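Tyrosine--tRNA ligase (PDB 2CYB) catalyses the ATP-dependent attachment of tyrosine to its cognate tRNA, probably by way of a tyrosyl-adenylate intermediate. Local coordinates at residues T11-E16 with A255-L260. Residues are numbered along the deposited sequence; the frame is centred on the assembly and turned at random.
Sequences TRNAEE and AKYHIL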
ATOM      1  N   THR A  11      -2.043 -15.268  31.366  1.00 32.99           N
ATOM      2  CA  THR A  11      -0.652 -14.884  31.205  1.00 33.88           C
ATOM      3  C   THR A  11       0.338 -16.032  31.248  1.00 30.73           C
ATOM      4  O   THR A  11       1.536 -15.815  31.068  1.00 37.38           O
ATOM      5  CB  THR A  11      -0.252 -13.853  32.255  1.00 41.26           C
ATOM      6  OG1 THR A  11      -0.482 -14.390  33.562  1.00 46.32           O
ATOM      7  CG2 THR A  11      -1.075 -12.594  32.086  1.00 40.86           C
ATOM      8  N   ARG A  12      -0.153 -17.245  31.481  1.00 39.19           N
ATOM      9  CA  ARG A  12       0.728 -18.409  31.542  1.00 35.66           C
ATOM     10  C   ARG A  12       1.486 -18.555  30.232  1.00 38.90           C
ATOM     11  O   ARG A  12       0.890 -18.551  29.148  1.00 30.07           O
ATOM     12  CB  ARG A  12      -0.071 -19.690  31.800  1.00 36.37           C
ATOM     13  CG  ARG A  12       0.799 -20.955  31.866  1.00 36.25           C
ATOM     14  CD  ARG A  12      -0.028 -22.193  32.216  1.00 42.92           C
ATOM     15  NE  ARG A  12      -0.959 -22.571  31.155  1.00 40.16           N
ATOM     16  CZ  ARG A  12      -1.916 -23.484  31.292  1.00 45.25           C
ATOM     17  NH1 ARG A  12      -2.723 -23.775  30.275  1.00 39.08           N
ATOM     18  NH2 ARG A  12      -2.078 -24.105  32.454  1.00 40.24           N
ATOM     19  N   ASN A  13       2.803 -18.677  30.346  1.00 32.86           N
ATOM     20  CA  ASN A  13       3.669 -18.840  29.192  1.00 35.51           C
ATOM     21  C   ASN A  13       3.659 -17.664  28.226  1.00 37.49           C
ATOM     22  O   ASN A  13       4.069 -17.798  27.075  1.00 41.32           O
ATOM     23  CB  ASN A  13       3.313 -20.124  28.447  1.00 28.79           C
ATOM     24  CG  ASN A  13       3.737 -21.372  29.212  1.00 25.74           C
ATOM     25  OD1 ASN A  13       4.652 -21.321  30.035  1.00 34.39           O
ATOM     26  ND2 ASN A  13       3.088 -22.490  28.933  1.00 35.00           N
ATOM     27  N   ALA A  14       3.182 -16.517  28.686  1.00 32.89           N
ATOM     28  CA  ALA A  14       3.180 -15.333  27.839  1.00 37.05           C
ATOM     29  C   ALA A  14       4.493 -14.628  28.121  1.00 33.85           C
ATOM     30  O   ALA A  14       4.947 -14.585  29.262  1.00 37.31           O
ATOM     31  CB  ALA A  14       2.011 -14.418  28.186  1.00 32.38           C
ATOM     32  N   GLU A  15       5.114 -14.078  27.089  1.00 31.67           N
ATOM     33  CA  GLU A  15       6.369 -13.373  27.286  1.00 31.35           C
ATOM     34  C   GLU A  15       6.120 -11.931  27.710  1.00 39.85           C
ATOM     35  O   GLU A  15       6.897 -11.347  28.467  1.00 39.91           O
ATOM     36  CB  GLU A  15       7.199 -13.396  26.001  1.00 39.49           C
ATOM     37  CG  GLU A  15       8.487 -12.593  26.096  1.00 43.84           C
ATOM     38  CD  GLU A  15       9.377 -12.756  24.882  1.00 53.92           C
ATOM     39  OE1 GLU A  15      10.374 -12.011  24.774  1.00 54.19           O
ATOM     40  OE2 GLU A  15       9.082 -13.629  24.039  1.00 58.08           O
ATOM     41  N   GLU A  16       5.025 -11.360  27.230  1.00 36.97           N
ATOM     42  CA  GLU A  16       4.707  -9.978  27.548  1.00 39.07           C
ATOM     43  C   GLU A  16       3.221  -9.703  27.419  1.00 36.43           C
ATOM     44  O   GLU A  16       2.526 -10.339  26.626  1.00 37.04           O
ATOM     45  CB  GLU A  16       5.481  -9.050  26.608  1.00 42.01           C
ATOM     46  CG  GLU A  16       5.100  -7.582  26.703  1.00 50.35           C
ATOM     47  CD  GLU A  16       5.736  -6.742  25.608  1.00 51.01           C
ATOM     48  OE1 GLU A  16       5.490  -7.024  24.413  1.00 48.70           O
ATOM     49  OE2 GLU A  16       6.481  -5.797  25.944  1.00 51.70           O
ATOM     50  N   ALA A 255       7.850 -29.374  26.422  1.00 28.98           N
ATOM     51  CA  ALA A 255       7.233 -29.783  27.677  1.00 29.96           C
ATOM     52  C   ALA A 255       6.490 -28.594  28.292  1.00 29.53           C
ATOM     53  O   ALA A 255       5.339 -28.715  28.716  1.00 27.44           O
ATOM     54  CB  ALA A 255       8.298 -30.280  28.647  1.00 34.02           C
ATOM     55  N   LYS A 256       7.159 -27.448  28.328  1.00 29.02           N
ATOM     56  CA  LYS A 256       6.593 -26.238  28.909  1.00 30.83           C
ATOM     57  C   LYS A 256       5.373 -25.660  28.194  1.00 36.53           C
ATOM     58  O   LYS A 256       4.357 -25.366  28.829  1.00 29.39           O
ATOM     59  CB  LYS A 256       7.670 -25.153  29.003  1.00 35.90           C
ATOM     60  CG  LYS A 256       7.212 -23.871  29.703  1.00 38.96           C
ATOM     61  CD  LYS A 256       8.305 -22.807  29.683  1.00 31.39           C
ATOM     62  CE  LYS A 256       7.860 -21.522  30.369  1.00 43.75           C
ATOM     63  NZ  LYS A 256       7.528 -21.743  31.809  1.00 49.87           N
ATOM     64  N   TYR A 257       5.462 -25.515  26.875  1.00 32.19           N
ATOM     65  CA  TYR A 257       4.383 -24.904  26.101  1.00 32.00           C
ATOM     66  C   TYR A 257       3.278 -25.798  25.558  1.00 35.86           C
ATOM     67  O   TYR A 257       2.145 -25.341  25.384  1.00 36.10           O
ATOM     68  CB  TYR A 257       4.996 -24.101  24.951  1.00 32.00           C
ATOM     69  CG  TYR A 257       5.914 -23.003  25.434  1.00 29.68           C
ATOM     70  CD1 TYR A 257       5.408 -21.906  26.136  1.00 31.25           C
ATOM     71  CD2 TYR A 257       7.291 -23.086  25.249  1.00 28.69           C
ATOM     72  CE1 TYR A 257       6.251 -20.928  26.650  1.00 32.07           C
ATOM     73  CE2 TYR A 257       8.144 -22.115  25.755  1.00 35.57           C
ATOM     74  CZ  TYR A 257       7.617 -21.038  26.459  1.00 29.48           C
ATOM     75  OH  TYR A 257       8.456 -20.098  26.995  1.00 35.86           O
ATOM     76  N   HIS A 258       3.576 -27.064  25.298  1.00 29.30           N
ATOM     77  CA  HIS A 258       2.551 -27.939  24.740  1.00 32.22           C
ATOM     78  C   HIS A 258       2.055 -29.073  25.629  1.00 33.66           C
ATOM     79  O   HIS A 258       0.850 -29.266  25.789  1.00 31.26           O
ATOM     80  CB  HIS A 258       3.041 -28.536  23.410  1.00 34.04           C
ATOM     81  CG  HIS A 258       3.521 -27.510  22.429  1.00 35.80           C
ATOM     82  ND1 HIS A 258       4.828 -27.074  22.385  1.00 33.67           N
ATOM     83  CD2 HIS A 258       2.855 -26.796  21.490  1.00 41.81           C
ATOM     84  CE1 HIS A 258       4.948 -26.135  21.462  1.00 37.54           C
ATOM     85  NE2 HIS A 258       3.765 -25.946  20.906  1.00 43.89           N
ATOM     86  N   ILE A 259       2.980 -29.828  26.207  1.00 29.84           N
ATOM     87  CA  ILE A 259       2.591 -30.973  27.015  1.00 28.17           C
ATOM     88  C   ILE A 259       1.956 -30.662  28.366  1.00 25.44           C
ATOM     89  O   ILE A 259       0.831 -31.087  28.628  1.00 30.00           O
ATOM     90  CB  ILE A 259       3.791 -31.918  27.204  1.00 34.19           C
ATOM     91  CG1 ILE A 259       4.371 -32.273  25.824  1.00 34.29           C
ATOM     92  CG2 ILE A 259       3.342 -33.194  27.915  1.00 29.68           C
ATOM     93  CD1 ILE A 259       5.737 -32.946  25.871  1.00 40.41           C
ATOM     94  N   LEU A 260       2.660 -29.934  29.225  1.00 29.04           N
ATOM     95  CA  LEU A 260       2.102 -29.620  30.538  1.00 33.81           C
ATOM     96  C   LEU A 260       0.770 -28.863  30.469  1.00 36.35           C
ATOM     97  O   LEU A 260      -0.165 -29.187  31.203  1.00 33.09           O
ATOM     98  CB  LEU A 260       3.129 -28.856  31.377  1.00 28.99           C
ATOM     99  CG  LEU A 260       4.230 -29.781  31.910  1.00 39.49           C
ATOM    100  CD1 LEU A 260       5.394 -28.964  32.430  1.00 37.90           C
ATOM    101  CD2 LEU A 260       3.653 -30.681  33.003  1.00 41.13           C
TER
HETATM  102  O   HOH W   1       1.532 -22.730  26.461  1.00 33.17           O
HETATM  103  O   HOH W   2       4.945 -22.903  32.266  1.00 37.53           O
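The Tyr257 ring meets Asn13 at its edge, near the ring plane, where CB of Asn13 lies 3.5 Å from CE1 of Tyr257. A water also lies at the ring edge, in its plane. One face of the ring carries CD of Lys256, offset toward the rim. The Asn13 amide is turned 63° from the ring. Asn13 sits in a type II beta turn, Thr11 to Ala14, in the loop between helix 3-11 and strand 16-18, an outermost strand of this chain's Rossmann-fold sheet. The turn docks on helix 250-263, at a wider pi-type turn. ND2 of Asn13 donates to Lys256 O at 3.1 Å, from above the carbonyl plane and well bent (137°). With CG anti to the carbonyl carbon (chi1 -72°), the amide reaches in toward the helix backbone. The Lys256 chain runs past it the other way, and its CE comes 3.2 Å from Asn13 OD1. A leucine here would probably leave Lys256 O without this donor and both bridging waters without their partner on the turn. Arg12, just before Asn13, forms a salt bridge with Asp58 of helix 47-61. The ring-edge water links Asn13 ND2 to Tyr257 O; a second donates to Asn13 OD1 (2.8 Å) and accepts from Lys256 NZ.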